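Local structure of ATP-citrate lyase beta-subunit (Chlorobium limicola, 6HXJ) at residues V210-R215 against W221-V226; F13-I18 against D180-Q185; I313-V318 against D393-S398; A367-L372 against I379-R384. The protein probably forms the ATP-grasp- and citrate-binding subunit of ATP-citrate lyase, which uses ATP and coenzyme A to split citrate into acetyl-CoA and oxaloacetate. All coordinates share one frame; numbering follows the deposited sequence.

Contact 1 of 4, residues V210-R215 against W221-V226; sequences VDYDAR and WDFKPV
Two aromatic rings, Y212 and W221, lie almost parallel, their planes only 9° apart, yet they hardly overlap. With the Y212 ring and the six-membered ring of W221 centred 5.9 Å apart, they are slid past one another and touch through Y212 CD1 and W221 CE3. One face of Y212 is taken instead by P225, whose CG sits 3.7 Å from the ring centroid and 13° off its normal, a CH-pi contact over the middle of the ring. At the far end of the same ring the hydroxyl donates to the backbone: Y212 OH lies 2.7 Å from F223 O, in the carbonyl plane, with a C=O...donor angle of 150°. A proline over the face and this bond at the tip together probably limit how far the phenol can tilt or turn. The two segments belong to one connection, in which the chain leaves strand 200-210 of the antiparallel sheet in the ATP-grasp part, makes a 3-10 turn and doubles back before helix 235-246. W221 has the largest share of the contact, with 129 Å² buried against segment 210-215. V210 CG2, the branch set between the backbone N and the carbonyl carbon, comes over its six-membered ring, 4.2 Å from the centroid, while D211 O meets the ring edge in its plane, 3.6 Å from W221 CH2. R215 slides alongside in the opposing direction and lays its CG 3.9 Å from W221 CE3. W221 NE1 is hydrogen-bonded to E182 outside the two segments. D211 OD2 accepts from the backbone of a chain of another protein in the assembly.

Contact 2 of 4, residues F13-I18 against D180-Q185; sequences FNKWGI and DNEDAQ
W16 lays the outer rim of its indole against N181, its CZ2 3.2 Å from N181 CB and its CH2 3.4 Å from N181 CG. The indole and amide planes are 24° apart, and the approach is oblique to the ring. W16 is the first residue beyond helix 6-15, which closes in a Schellman motif: I18 N bonds to F13 O and G17 N to N14 O, with G17 at the C-prime position in positive phi. This helix end in the ATP-grasp part faces the end of helix 163-181, where E182 likewise comes just after the last helical turn. The polar part of the contact converges on one oxygen, E182 OE2. W16 NE1 donates to E182 OE2 over 2.8 Å, nearly straight at 174°, with the acceptor in the indole plane and its anti lone pair in use. From the lysine side, K15 NZ reaches the same E182 OE2 at 3.0 Å in a salt bridge whose hydrogen bond is weak; the stronger partner of that ammonium group is D220, in a second salt bridge. The bend of E182 at chi2 (-54°) carries its carboxylate to this meeting point, and OE1 accepts from W221 NE1, so the group spans two indole N-H donors. A phenylalanine in place of W16 would probably leave OE2 with only the weak lysine partner of these two, and the carboxylate more prone to turn. N181 ND2 bonds back to L177 O in its own helix.

Contact 3 of 4, residues I313-V318 against D393-S398; sequences IKHIIV and DLAMKS
H315 carries this contact, its CB directed from strand 315-318 at the last turns of helix 391-397. Chi1 of -49° places CG anti to the carbonyl carbon, and H315 CG comes 4.1 Å from A395 CB, the methyl that lies over the imidazole. That methyl lies 4.3 Å from the ring centroid and 18° off the ring normal, a CH-pi contact over the face. Further out, CD2 and ND1 both pass beneath the A395 carbonyl, with H315 CD2 3.8 Å from A395 O. At the tip, H315 CE1 and NE2 approach the same oxygen most closely, NE2 at 3.1 Å from A395 O. The angle there is poor for a hydrogen bond, because the oxygen lies over the ring face and not in the plane where an N-H would point. In the ring plane stands a different carbonyl, with S398 O 3.4 Å from H315 CE1. The imidazole thus has one backbone oxygen over a face and another at its edge. Two residues along the strand, I317 adds a purely apolar touch, its CD1 3.9 Å from A395 CB, so the alanine methyl meets both strand side chains. Strand 315-318 runs parallel to strands 261-266 and 352-356 on its two sides, in the mixed sheet of a flavodoxin-like alpha/beta domain, its parallel strands in the order 2-1-3-4-5, with 250-255 added antiparallel at one border. Helix 391-397, the last of the chain, packs over H315, I317 and W354 of the next strand, while I316 and V318 face helix 328-344 on the sheet's other side.

Contact 4 of 4, residues A367-L372 against I379-R384; sequences AAIKQL and IHVYDR
This is apolar packing of a helix on the strand that follows it, where I369 of helix 362-371 meets I379 and V381 of strand 378-382 in the citrate-binding part. The axes of segments 367-371 and 379-382 approach to 8.5 Å and run nearly antiparallel, 160° apart, as a helix does when it returns the chain for a parallel strand. I369 divides its branches between the two strand residues: CG1 lies 3.5 Å from I379 CD1, and CG2 reaches V381 CG1 at 4.0 Å, with V381 CG2 equally near. Because CG1 stands anti to the backbone N (chi1 -160°), the two branches divide between alternate strand positions, I379 and V381, both directed at the helix, and the I369 and I379 side chains meet at about a right angle. These elements complete a beta-alpha-beta crossover, strand 352-356, helix 362-371 and strand 378-382, the last being the outermost strand of the mixed sheet within this chain. An alanine in place of I369 would take away the CG1 and CG2 contacts and is likely to open a gap between the helix and the I379 and V381 side chains, leaving F332 and I336 of helix 328-344 without their isoleucine neighbour. K370 extends the patch at the rim with its aliphatic stem, CB lying 3.8 Å from V381 CG1, while its ammonium end bonds to Q373 OE1. L372, at the close of the segment, brings CB within 4.3 Å of I379 CG2. On the neighbouring strand 352-356, V355 touches both I379 and V381.

In the fold
Contacts 1 and 2 share the ATP-grasp part and touch directly: D211 N lies 2.8 Å from D183 O, a probable hydrogen bond. Both are partly buried and mix aromatic rings with polar groups, but contact 1 shapes one connecting loop, whereas contact 2 joins two helix ends far apart in sequence. Contacts 3 and 4 are buried and lie in the citrate-binding part. Each packs a helix on a strand of the same mixed sheet, and L394 meets Y382 between them. Contact 4 is aliphatic except at its lysine rim; contact 3 adds carbonyls around an imidazole. Contacts 2 and 3, on opposite sides of the chain's centre, have centres about 49 Å apart.

Contact 1 of 4, residues V210-R215 against W221-V226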
loop_
_atom_site.group_PDB
_atom_site.type_symbol
_atom_site.label_atom_id
_atom_site.label_comp_id
_atom_site.label_asym_id
_atom_site.label_seq_id
_atom_site.Cartn_x
_atom_site.Cartn_y
_atom_site.Cartn_z
ATOM N N VAL A 210 33.718 32.825 41.613
ATOM C CA VAL A 210 33.880 31.768 40.603
ATOM C C VAL A 210 33.240 32.186 39.291
ATOM O O VAL A 210 32.335 33.011 39.269
ATOM C CB VAL A 210 33.472 30.330 41.046
ATOM C CG1 VAL A 210 34.410 29.814 42.133
ATOM C CG2 VAL A 210 32.017 30.242 41.480
ATOM N N ASP A 211 33.727 31.643 38.184
ATOM C CA ASP A 211 33.150 31.958 36.875
ATOM C C ASP A 211 31.877 31.072 36.674
ATOM O O ASP A 211 31.985 29.907 36.268
ATOM C CB ASP A 211 34.218 31.786 35.779
ATOM C CG ASP A 211 33.712 31.810 34.334
ATOM O OD1 ASP A 211 32.619 32.397 34.083
ATOM O OD2 ASP A 211 34.429 31.297 33.451
ATOM N N TYR A 212 30.684 31.622 37.014
ATOM C CA TYR A 212 29.416 30.867 37.003
ATOM C C TYR A 212 28.981 30.341 35.641
ATOM O O TYR A 212 28.243 29.370 35.623
ATOM C CB TYR A 212 28.257 31.618 37.681
ATOM C CG TYR A 212 27.258 30.694 38.342
ATOM C CD1 TYR A 212 27.630 29.875 39.405
ATOM C CD2 TYR A 212 25.940 30.628 37.898
ATOM C CE1 TYR A 212 26.721 29.001 39.996
ATOM C CE2 TYR A 212 25.015 29.766 38.493
ATOM C CZ TYR A 212 25.410 28.956 39.542
ATOM O OH TYR A 212 24.502 28.103 40.125
ATOM N N ASP A 213 29.484 30.888 34.522
ATOM C CA ASP A 213 29.197 30.395 33.168
ATOM C C ASP A 213 29.706 28.961 32.975
ATOM O O ASP A 213 29.214 28.234 32.111
ATOM C CB ASP A 213 29.897 31.294 32.136
ATOM C CG ASP A 213 29.381 32.718 32.060
ATOM O OD1 ASP A 213 28.148 32.897 31.883
ATOM O OD2 ASP A 213 30.221 33.657 32.101
ATOM N N ALA A 214 30.684 28.581 33.800
ATOM C CA ALA A 214 31.372 27.306 33.791
ATOM C C ALA A 214 30.637 26.225 34.510
ATOM O O ALA A 214 31.098 25.093 34.484
ATOM C CB ALA A 214 32.727 27.481 34.427
ATOM N N ARG A 215 29.499 26.556 35.115
ATOM C CA ARG A 215 28.708 25.612 35.952
ATOM C C ARG A 215 28.462 24.253 35.290
ATOM O O ARG A 215 28.379 23.268 36.022
ATOM C CB ARG A 215 27.369 26.235 36.349
ATOM C CG ARG A 215 26.673 25.513 37.491
ATOM C CD ARG A 215 25.165 25.442 37.343
ATOM N NE ARG A 215 24.537 24.459 38.216
ATOM C CZ ARG A 215 24.119 23.260 37.826
ATOM N NH1 ARG A 215 24.151 22.239 38.665
ATOM N NH2 ARG A 215 23.677 23.081 36.594
ATOM N N TRP A 221 28.428 22.002 42.147
ATOM C CA TRP A 221 28.083 23.390 42.442
ATOM C C TRP A 221 26.630 23.539 42.847
ATOM O O TRP A 221 25.828 24.142 42.119
ATOM C CB TRP A 221 28.433 24.312 41.262
ATOM C CG TRP A 221 29.883 24.704 41.144
ATOM C CD1 TRP A 221 30.949 24.159 41.809
ATOM C CD2 TRP A 221 30.423 25.708 40.278
ATOM N NE1 TRP A 221 32.112 24.784 41.432
ATOM C CE2 TRP A 221 31.822 25.731 40.481
ATOM C CE3 TRP A 221 29.861 26.604 39.359
ATOM C CZ2 TRP A 221 32.665 26.608 39.783
ATOM C CZ3 TRP A 221 30.698 27.467 38.667
ATOM C CH2 TRP A 221 32.079 27.471 38.887
ATOM N N ASP A 222 26.289 23.007 44.015
ATOM C CA ASP A 222 24.943 23.119 44.570
ATOM C C ASP A 222 24.812 24.452 45.328
ATOM O O ASP A 222 24.667 24.466 46.546
ATOM C CB ASP A 222 24.565 21.885 45.433
ATOM C CG ASP A 222 25.518 21.450 46.549
ATOM O OD1 ASP A 222 26.733 21.740 46.455
ATOM O OD2 ASP A 222 25.044 20.818 47.523
ATOM N N PHE A 223 24.928 25.575 44.597
ATOM C CA PHE A 223 24.829 26.952 45.101
ATOM C C PHE A 223 24.517 27.933 43.958
ATOM O O PHE A 223 24.772 27.632 42.787
ATOM C CB PHE A 223 26.113 27.402 45.842
ATOM C CG PHE A 223 27.384 27.405 45.015
ATOM C CD1 PHE A 223 27.683 28.469 44.165
ATOM C CD2 PHE A 223 28.283 26.353 45.092
ATOM C CE1 PHE A 223 28.831 28.449 43.371
ATOM C CE2 PHE A 223 29.449 26.356 44.325
ATOM C CZ PHE A 223 29.720 27.409 43.478
ATOM N N LYS A 224 24.019 29.121 44.315
ATOM C CA LYS A 224 23.699 30.207 43.392
ATOM C C LYS A 224 24.579 31.410 43.751
ATOM O O LYS A 224 24.994 31.538 44.910
ATOM C CB LYS A 224 22.207 30.573 43.476
ATOM C CG LYS A 224 21.304 29.733 42.557
ATOM C CD LYS A 224 19.819 29.840 42.939
ATOM C CE LYS A 224 19.044 28.595 42.562
ATOM N NZ LYS A 224 17.659 28.603 43.104
ATOM N N PRO A 225 24.887 32.317 42.808
ATOM C CA PRO A 225 25.767 33.434 43.165
ATOM C C PRO A 225 25.061 34.559 43.894
ATOM O O PRO A 225 23.857 34.740 43.727
ATOM C CB PRO A 225 26.328 33.892 41.825
ATOM C CG PRO A 225 25.752 32.946 40.765
ATOM C CD PRO A 225 24.538 32.343 41.375
ATOM N N VAL A 226 25.829 35.309 44.707
ATOM C CA VAL A 226 25.378 36.451 45.509
ATOM C C VAL A 226 25.009 37.583 44.573
ATOM O O VAL A 226 25.616 37.725 43.511
ATOM C CB VAL A 226 26.482 36.896 46.509
ATOM C CG1 VAL A 226 26.170 38.240 47.167
ATOM C CG2 VAL A 226 26.748 35.832 47.566
#

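Contact 2 of 4, residues F13-I18 against D180-Q185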
loop_
_atom_site.group_PDB
_atom_site.type_symbol
_atom_site.label_atom_id
_atom_site.label_comp_id
_atom_site.label_asym_id
_atom_site.label_seq_id
_atom_site.Cartn_x
_atom_site.Cartn_y
_atom_site.Cartn_z
ATOM N N PHE A 13 37.044 24.640 49.552
ATOM C CA PHE A 13 38.323 24.624 50.230
ATOM C C PHE A 13 38.521 23.231 50.742
ATOM O O PHE A 13 39.519 22.606 50.411
ATOM C CB PHE A 13 38.317 25.593 51.392
ATOM C CG PHE A 13 38.496 27.017 50.982
ATOM C CD1 PHE A 13 38.632 27.357 49.644
ATOM C CD2 PHE A 13 38.544 28.023 51.929
ATOM C CE1 PHE A 13 38.793 28.685 49.261
ATOM C CE2 PHE A 13 38.724 29.347 51.549
ATOM C CZ PHE A 13 38.844 29.674 50.219
ATOM N N ASN A 14 37.528 22.724 51.487
ATOM C CA ASN A 14 37.488 21.386 52.038
ATOM C C ASN A 14 37.824 20.366 50.975
ATOM O O ASN A 14 38.715 19.548 51.167
ATOM C CB ASN A 14 36.103 21.133 52.563
ATOM C CG ASN A 14 36.085 20.584 53.929
ATOM O OD1 ASN A 14 36.751 21.073 54.840
ATOM N ND2 ASN A 14 35.428 19.447 54.056
ATOM N N LYS A 15 37.145 20.453 49.833
ATOM C CA LYS A 15 37.356 19.581 48.688
ATOM C C LYS A 15 38.839 19.504 48.273
ATOM O O LYS A 15 39.352 18.416 48.033
ATOM C CB LYS A 15 36.481 20.072 47.528
ATOM C CG LYS A 15 36.742 19.386 46.217
ATOM C CD LYS A 15 35.572 19.564 45.288
ATOM C CE LYS A 15 36.032 19.481 43.866
ATOM N NZ LYS A 15 34.912 19.684 42.912
ATOM N N TRP A 16 39.521 20.649 48.201
ATOM C CA TRP A 16 40.922 20.678 47.784
ATOM C C TRP A 16 41.874 20.671 48.979
ATOM O O TRP A 16 43.038 21.054 48.848
ATOM C CB TRP A 16 41.172 21.853 46.809
ATOM C CG TRP A 16 40.403 21.673 45.542
ATOM C CD1 TRP A 16 39.130 22.088 45.291
ATOM C CD2 TRP A 16 40.780 20.838 44.439
ATOM N NE1 TRP A 16 38.716 21.628 44.060
ATOM C CE2 TRP A 16 39.699 20.830 43.531
ATOM C CE3 TRP A 16 41.925 20.082 44.136
ATOM C CZ2 TRP A 16 39.729 20.087 42.351
ATOM C CZ3 TRP A 16 41.949 19.348 42.973
ATOM C CH2 TRP A 16 40.866 19.355 42.094
ATOM N N GLY A 17 41.380 20.189 50.114
ATOM C CA GLY A 17 42.154 20.087 51.339
ATOM C C GLY A 17 42.781 21.398 51.770
ATOM O O GLY A 17 44.008 21.530 51.770
ATOM N N ILE A 18 41.941 22.382 52.120
ATOM C CA ILE A 18 42.399 23.687 52.583
ATOM C C ILE A 18 41.917 23.844 54.023
ATOM O O ILE A 18 40.721 23.659 54.292
ATOM C CB ILE A 18 41.934 24.834 51.661
ATOM C CG1 ILE A 18 42.526 24.675 50.252
ATOM C CG2 ILE A 18 42.247 26.210 52.277
ATOM C CD1 ILE A 18 41.910 25.564 49.204
ATOM N N ASP A 180 42.581 26.654 39.930
ATOM C CA ASP A 180 42.675 26.048 38.609
ATOM C C ASP A 180 41.428 25.198 38.300
ATOM O O ASP A 180 40.737 25.432 37.299
ATOM C CB ASP A 180 43.967 25.203 38.519
ATOM C CG ASP A 180 44.624 25.128 37.147
ATOM O OD1 ASP A 180 44.995 24.005 36.725
ATOM O OD2 ASP A 180 44.898 26.199 36.556
ATOM N N ASN A 181 41.103 24.293 39.225
ATOM C CA ASN A 181 40.032 23.320 39.097
ATOM C C ASN A 181 38.605 23.826 39.342
ATOM O O ASN A 181 37.647 23.197 38.887
ATOM C CB ASN A 181 40.333 22.152 39.976
ATOM C CG ASN A 181 41.408 21.288 39.338
ATOM O OD1 ASN A 181 41.125 20.433 38.493
ATOM N ND2 ASN A 181 42.676 21.518 39.668
ATOM N N GLU A 182 38.441 24.928 40.063
ATOM C CA GLU A 182 37.094 25.415 40.320
ATOM C C GLU A 182 36.670 26.579 39.420
ATOM O O GLU A 182 35.652 27.214 39.701
ATOM C CB GLU A 182 36.875 25.778 41.814
ATOM C CG GLU A 182 36.879 24.611 42.789
ATOM C CD GLU A 182 35.944 23.447 42.519
ATOM O OE1 GLU A 182 34.769 23.673 42.151
ATOM O OE2 GLU A 182 36.393 22.296 42.706
ATOM N N ASP A 183 37.416 26.879 38.362
ATOM C CA ASP A 183 37.082 28.009 37.489
ATOM C C ASP A 183 36.921 29.342 38.274
ATOM O O ASP A 183 36.019 30.116 37.982
ATOM C CB ASP A 183 35.817 27.704 36.622
ATOM C CG ASP A 183 36.119 27.059 35.268
ATOM O OD1 ASP A 183 36.600 27.791 34.340
ATOM O OD2 ASP A 183 35.803 25.853 35.099
ATOM N N ALA A 184 37.768 29.589 39.277
ATOM C CA ALA A 184 37.651 30.805 40.080
ATOM C C ALA A 184 38.143 32.004 39.330
ATOM O O ALA A 184 38.970 31.866 38.444
ATOM C CB ALA A 184 38.419 30.666 41.390
ATOM N N GLN A 185 37.663 33.185 39.692
ATOM C CA GLN A 185 38.122 34.468 39.180
ATOM C C GLN A 185 39.110 35.004 40.222
ATOM O O GLN A 185 40.129 35.608 39.892
ATOM C CB GLN A 185 36.943 35.414 38.981
ATOM C CG GLN A 185 36.058 34.951 37.826
ATOM C CD GLN A 185 34.670 35.555 37.789
ATOM O OE1 GLN A 185 34.102 36.005 38.790
ATOM N NE2 GLN A 185 34.067 35.512 36.619
#

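Contact 3 of 4, residues I313-V318 against D393-S398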
loop_
_atom_site.group_PDB
_atom_site.type_symbol
_atom_site.label_atom_id
_atom_site.label_comp_id
_atom_site.label_asym_id
_atom_site.label_seq_id
_atom_site.Cartn_x
_atom_site.Cartn_y
_atom_site.Cartn_z
ATOM N N ILE A 313 6.656 57.634 37.334
ATOM C CA ILE A 313 7.476 57.738 36.133
ATOM C C ILE A 313 6.829 58.739 35.164
ATOM O O ILE A 313 5.625 58.678 34.910
ATOM C CB ILE A 313 7.843 56.369 35.504
ATOM C CG1 ILE A 313 6.616 55.583 35.007
ATOM C CG2 ILE A 313 8.673 55.548 36.480
ATOM C CD1 ILE A 313 6.936 54.492 34.016
ATOM N N LYS A 314 7.618 59.680 34.651
ATOM C CA LYS A 314 7.093 60.716 33.759
ATOM C C LYS A 314 7.251 60.381 32.267
ATOM O O LYS A 314 6.321 60.641 31.504
ATOM C CB LYS A 314 7.682 62.105 34.100
ATOM C CG LYS A 314 7.045 62.744 35.336
ATOM C CD LYS A 314 8.052 63.484 36.227
ATOM C CE LYS A 314 7.749 64.959 36.410
ATOM N NZ LYS A 314 6.546 65.207 37.253
ATOM N N HIS A 315 8.425 59.839 31.844
ATOM C CA HIS A 315 8.735 59.474 30.447
ATOM C C HIS A 315 9.135 58.020 30.384
ATOM O O HIS A 315 9.645 57.485 31.367
ATOM C CB HIS A 315 9.906 60.331 29.880
ATOM C CG HIS A 315 9.747 61.797 30.118
ATOM N ND1 HIS A 315 8.945 62.575 29.299
ATOM C CD2 HIS A 315 10.213 62.564 31.134
ATOM C CE1 HIS A 315 8.983 63.796 29.815
ATOM N NE2 HIS A 315 9.733 63.839 30.918
ATOM N N ILE A 316 8.952 57.390 29.213
ATOM C CA ILE A 316 9.440 56.025 28.944
ATOM C C ILE A 316 10.424 56.155 27.766
ATOM O O ILE A 316 10.070 56.752 26.745
ATOM C CB ILE A 316 8.344 54.936 28.642
ATOM C CG1 ILE A 316 7.214 54.875 29.704
ATOM C CG2 ILE A 316 8.974 53.524 28.432
ATOM C CD1 ILE A 316 5.970 54.155 29.230
ATOM N N ILE A 317 11.667 55.634 27.941
ATOM C CA ILE A 317 12.673 55.660 26.893
ATOM C C ILE A 317 12.778 54.276 26.286
ATOM O O ILE A 317 13.376 53.369 26.872
ATOM C CB ILE A 317 14.054 56.255 27.329
ATOM C CG1 ILE A 317 13.941 57.650 28.002
ATOM C CG2 ILE A 317 15.061 56.288 26.169
ATOM C CD1 ILE A 317 13.242 58.768 27.240
ATOM N N VAL A 318 12.152 54.120 25.112
ATOM C CA VAL A 318 12.144 52.886 24.339
ATOM C C VAL A 318 13.211 53.101 23.274
ATOM O O VAL A 318 12.908 53.464 22.134
ATOM C CB VAL A 318 10.731 52.554 23.757
ATOM C CG1 VAL A 318 10.719 51.189 23.081
ATOM C CG2 VAL A 318 9.660 52.606 24.840
ATOM N N ASP A 393 17.259 64.071 25.580
ATOM C CA ASP A 393 17.240 65.541 25.613
ATOM C C ASP A 393 15.815 66.044 25.419
ATOM O O ASP A 393 15.320 66.834 26.231
ATOM C CB ASP A 393 18.177 66.136 24.540
ATOM C CG ASP A 393 19.638 65.648 24.520
ATOM O OD1 ASP A 393 20.025 64.859 25.422
ATOM O OD2 ASP A 393 20.390 66.048 23.594
ATOM N N LEU A 394 15.146 65.514 24.382
ATOM C CA LEU A 394 13.768 65.820 24.017
ATOM C C LEU A 394 12.811 65.526 25.172
ATOM O O LEU A 394 11.830 66.256 25.368
ATOM C CB LEU A 394 13.383 65.021 22.772
ATOM C CG LEU A 394 13.623 65.726 21.438
ATOM C CD1 LEU A 394 15.106 65.908 21.121
ATOM C CD2 LEU A 394 12.981 64.976 20.333
ATOM N N ALA A 395 13.136 64.479 25.962
ATOM C CA ALA A 395 12.375 64.047 27.124
ATOM C C ALA A 395 12.630 64.976 28.318
ATOM O O ALA A 395 11.679 65.317 29.024
ATOM C CB ALA A 395 12.733 62.618 27.476
ATOM N N MET A 396 13.907 65.404 28.530
ATOM C CA MET A 396 14.318 66.318 29.606
ATOM C C MET A 396 13.679 67.694 29.423
ATOM O O MET A 396 13.269 68.322 30.401
ATOM C CB MET A 396 15.847 66.478 29.639
ATOM C CG MET A 396 16.612 65.283 30.216
ATOM S SD MET A 396 16.135 64.654 31.859
ATOM C CE MET A 396 16.281 66.180 32.882
ATOM N N LYS A 397 13.588 68.148 28.165
ATOM C CA LYS A 397 13.005 69.434 27.806
ATOM C C LYS A 397 11.496 69.482 28.091
ATOM O O LYS A 397 10.998 70.537 28.474
ATOM C CB LYS A 397 13.344 69.795 26.349
ATOM C CG LYS A 397 14.832 70.072 26.113
ATOM C CD LYS A 397 15.145 70.169 24.624
ATOM C CE LYS A 397 16.629 70.277 24.348
ATOM N NZ LYS A 397 16.917 70.384 22.896
ATOM N N SER A 398 10.788 68.341 27.999
ATOM C CA SER A 398 9.352 68.239 28.289
ATOM C C SER A 398 9.102 68.178 29.815
ATOM O O SER A 398 8.620 67.176 30.364
ATOM C CB SER A 398 8.751 67.029 27.576
ATOM O OG SER A 398 7.338 67.018 27.680
#

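Contact 4 of 4, residues A367-L372 against I379-R384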
loop_
_atom_site.group_PDB
_atom_site.type_symbol
_atom_site.label_atom_id
_atom_site.label_comp_id
_atom_site.label_asym_id
_atom_site.label_seq_id
_atom_site.Cartn_x
_atom_site.Cartn_y
_atom_site.Cartn_z
ATOM N N ALA A 367 6.254 51.585 12.377
ATOM C CA ALA A 367 4.912 51.941 11.888
ATOM C C ALA A 367 3.846 51.439 12.865
ATOM O O ALA A 367 2.892 52.158 13.155
ATOM C CB ALA A 367 4.686 51.356 10.503
ATOM N N ALA A 368 4.034 50.224 13.409
ATOM C CA ALA A 368 3.147 49.609 14.394
ATOM C C ALA A 368 3.132 50.413 15.707
ATOM O O ALA A 368 2.069 50.629 16.282
ATOM C CB ALA A 368 3.571 48.180 14.647
ATOM N N ILE A 369 4.291 50.903 16.141
ATOM C CA ILE A 369 4.422 51.692 17.362
ATOM C C ILE A 369 3.841 53.143 17.207
ATOM O O ILE A 369 3.264 53.659 18.159
ATOM C CB ILE A 369 5.908 51.630 17.862
ATOM C CG1 ILE A 369 6.049 52.001 19.368
ATOM C CG2 ILE A 369 6.908 52.403 17.029
ATOM C CD1 ILE A 369 6.025 50.871 20.385
ATOM N N LYS A 370 3.965 53.765 16.015
ATOM C CA LYS A 370 3.429 55.102 15.740
ATOM C C LYS A 370 1.900 55.043 15.590
ATOM O O LYS A 370 1.238 56.061 15.788
ATOM C CB LYS A 370 4.119 55.764 14.529
ATOM C CG LYS A 370 4.080 57.290 14.562
ATOM C CD LYS A 370 5.121 57.957 13.653
ATOM C CE LYS A 370 5.135 59.472 13.780
ATOM N NZ LYS A 370 5.655 59.945 15.099
ATOM N N GLN A 371 1.324 53.857 15.293
ATOM C CA GLN A 371 -0.131 53.697 15.239
ATOM C C GLN A 371 -0.670 53.907 16.640
ATOM O O GLN A 371 -1.733 54.505 16.778
ATOM C CB GLN A 371 -0.511 52.303 14.743
ATOM C CG GLN A 371 -2.006 52.025 14.668
ATOM C CD GLN A 371 -2.287 50.596 14.266
ATOM O OE1 GLN A 371 -1.716 49.637 14.800
ATOM N NE2 GLN A 371 -3.226 50.424 13.353
ATOM N N LEU A 372 0.078 53.468 17.677
ATOM C CA LEU A 372 -0.330 53.667 19.067
ATOM C C LEU A 372 -0.709 55.116 19.401
ATOM O O LEU A 372 -1.308 55.339 20.442
ATOM C CB LEU A 372 0.679 53.129 20.080
ATOM C CG LEU A 372 0.672 51.632 20.340
ATOM C CD1 LEU A 372 1.858 51.249 21.200
ATOM C CD2 LEU A 372 -0.569 51.196 21.075
ATOM N N ILE A 379 2.992 59.226 22.397
ATOM C CA ILE A 379 4.163 58.535 21.871
ATOM C C ILE A 379 4.834 59.296 20.706
ATOM O O ILE A 379 4.180 59.635 19.712
ATOM C CB ILE A 379 3.798 57.045 21.521
ATOM C CG1 ILE A 379 5.037 56.216 21.117
ATOM C CG2 ILE A 379 2.670 56.912 20.483
ATOM C CD1 ILE A 379 4.863 54.723 21.281
ATOM N N HIS A 380 6.159 59.553 20.853
ATOM C CA HIS A 380 7.030 60.173 19.838
ATOM C C HIS A 380 7.974 59.077 19.347
ATOM O O HIS A 380 8.695 58.475 20.151
ATOM C CB HIS A 380 7.803 61.393 20.401
ATOM C CG HIS A 380 6.911 62.446 20.997
ATOM N ND1 HIS A 380 6.464 62.361 22.314
ATOM C CD2 HIS A 380 6.369 63.546 20.427
ATOM C CE1 HIS A 380 5.680 63.410 22.496
ATOM N NE2 HIS A 380 5.597 64.158 21.394
ATOM N N VAL A 381 7.889 58.748 18.049
ATOM C CA VAL A 381 8.716 57.690 17.476
ATOM C C VAL A 381 9.613 58.286 16.376
ATOM O O VAL A 381 9.160 58.990 15.461
ATOM C CB VAL A 381 7.983 56.352 17.073
ATOM C CG1 VAL A 381 6.502 56.338 17.436
ATOM C CG2 VAL A 381 8.229 55.913 15.625
ATOM N N TYR A 382 10.917 58.015 16.534
ATOM C CA TYR A 382 11.996 58.467 15.672
ATOM C C TYR A 382 12.751 57.274 15.085
ATOM O O TYR A 382 12.755 56.163 15.644
ATOM C CB TYR A 382 12.962 59.395 16.442
ATOM C CG TYR A 382 12.280 60.548 17.144
ATOM C CD1 TYR A 382 12.044 61.749 16.486
ATOM C CD2 TYR A 382 11.865 60.434 18.467
ATOM C CE1 TYR A 382 11.415 62.813 17.131
ATOM C CE2 TYR A 382 11.226 61.484 19.118
ATOM C CZ TYR A 382 10.993 62.670 18.444
ATOM O OH TYR A 382 10.344 63.701 19.085
ATOM N N ASP A 383 13.394 57.519 13.944
ATOM C CA ASP A 383 14.196 56.537 13.256
ATOM C C ASP A 383 15.681 56.845 13.526
ATOM O O ASP A 383 15.998 57.770 14.280
ATOM C CB ASP A 383 13.869 56.585 11.755
ATOM C CG ASP A 383 14.206 57.904 11.069
ATOM O OD1 ASP A 383 13.736 58.967 11.554
ATOM O OD2 ASP A 383 14.945 57.876 10.050
ATOM N N ARG A 384 16.584 56.077 12.884
ATOM C CA ARG A 384 18.048 56.187 12.951
ATOM C C ARG A 384 18.618 57.601 12.748
ATOM O O ARG A 384 19.681 57.896 13.305
ATOM C CB ARG A 384 18.671 55.234 11.942
ATOM C CG ARG A 384 18.129 55.402 10.532
ATOM C CD ARG A 384 18.142 54.095 9.814
ATOM N NE ARG A 384 19.517 53.733 9.545
ATOM C CZ ARG A 384 19.978 52.500 9.561
ATOM N NH1 ARG A 384 19.160 51.483 9.805
ATOM N NH2 ARG A 384 21.256 52.270 9.318
#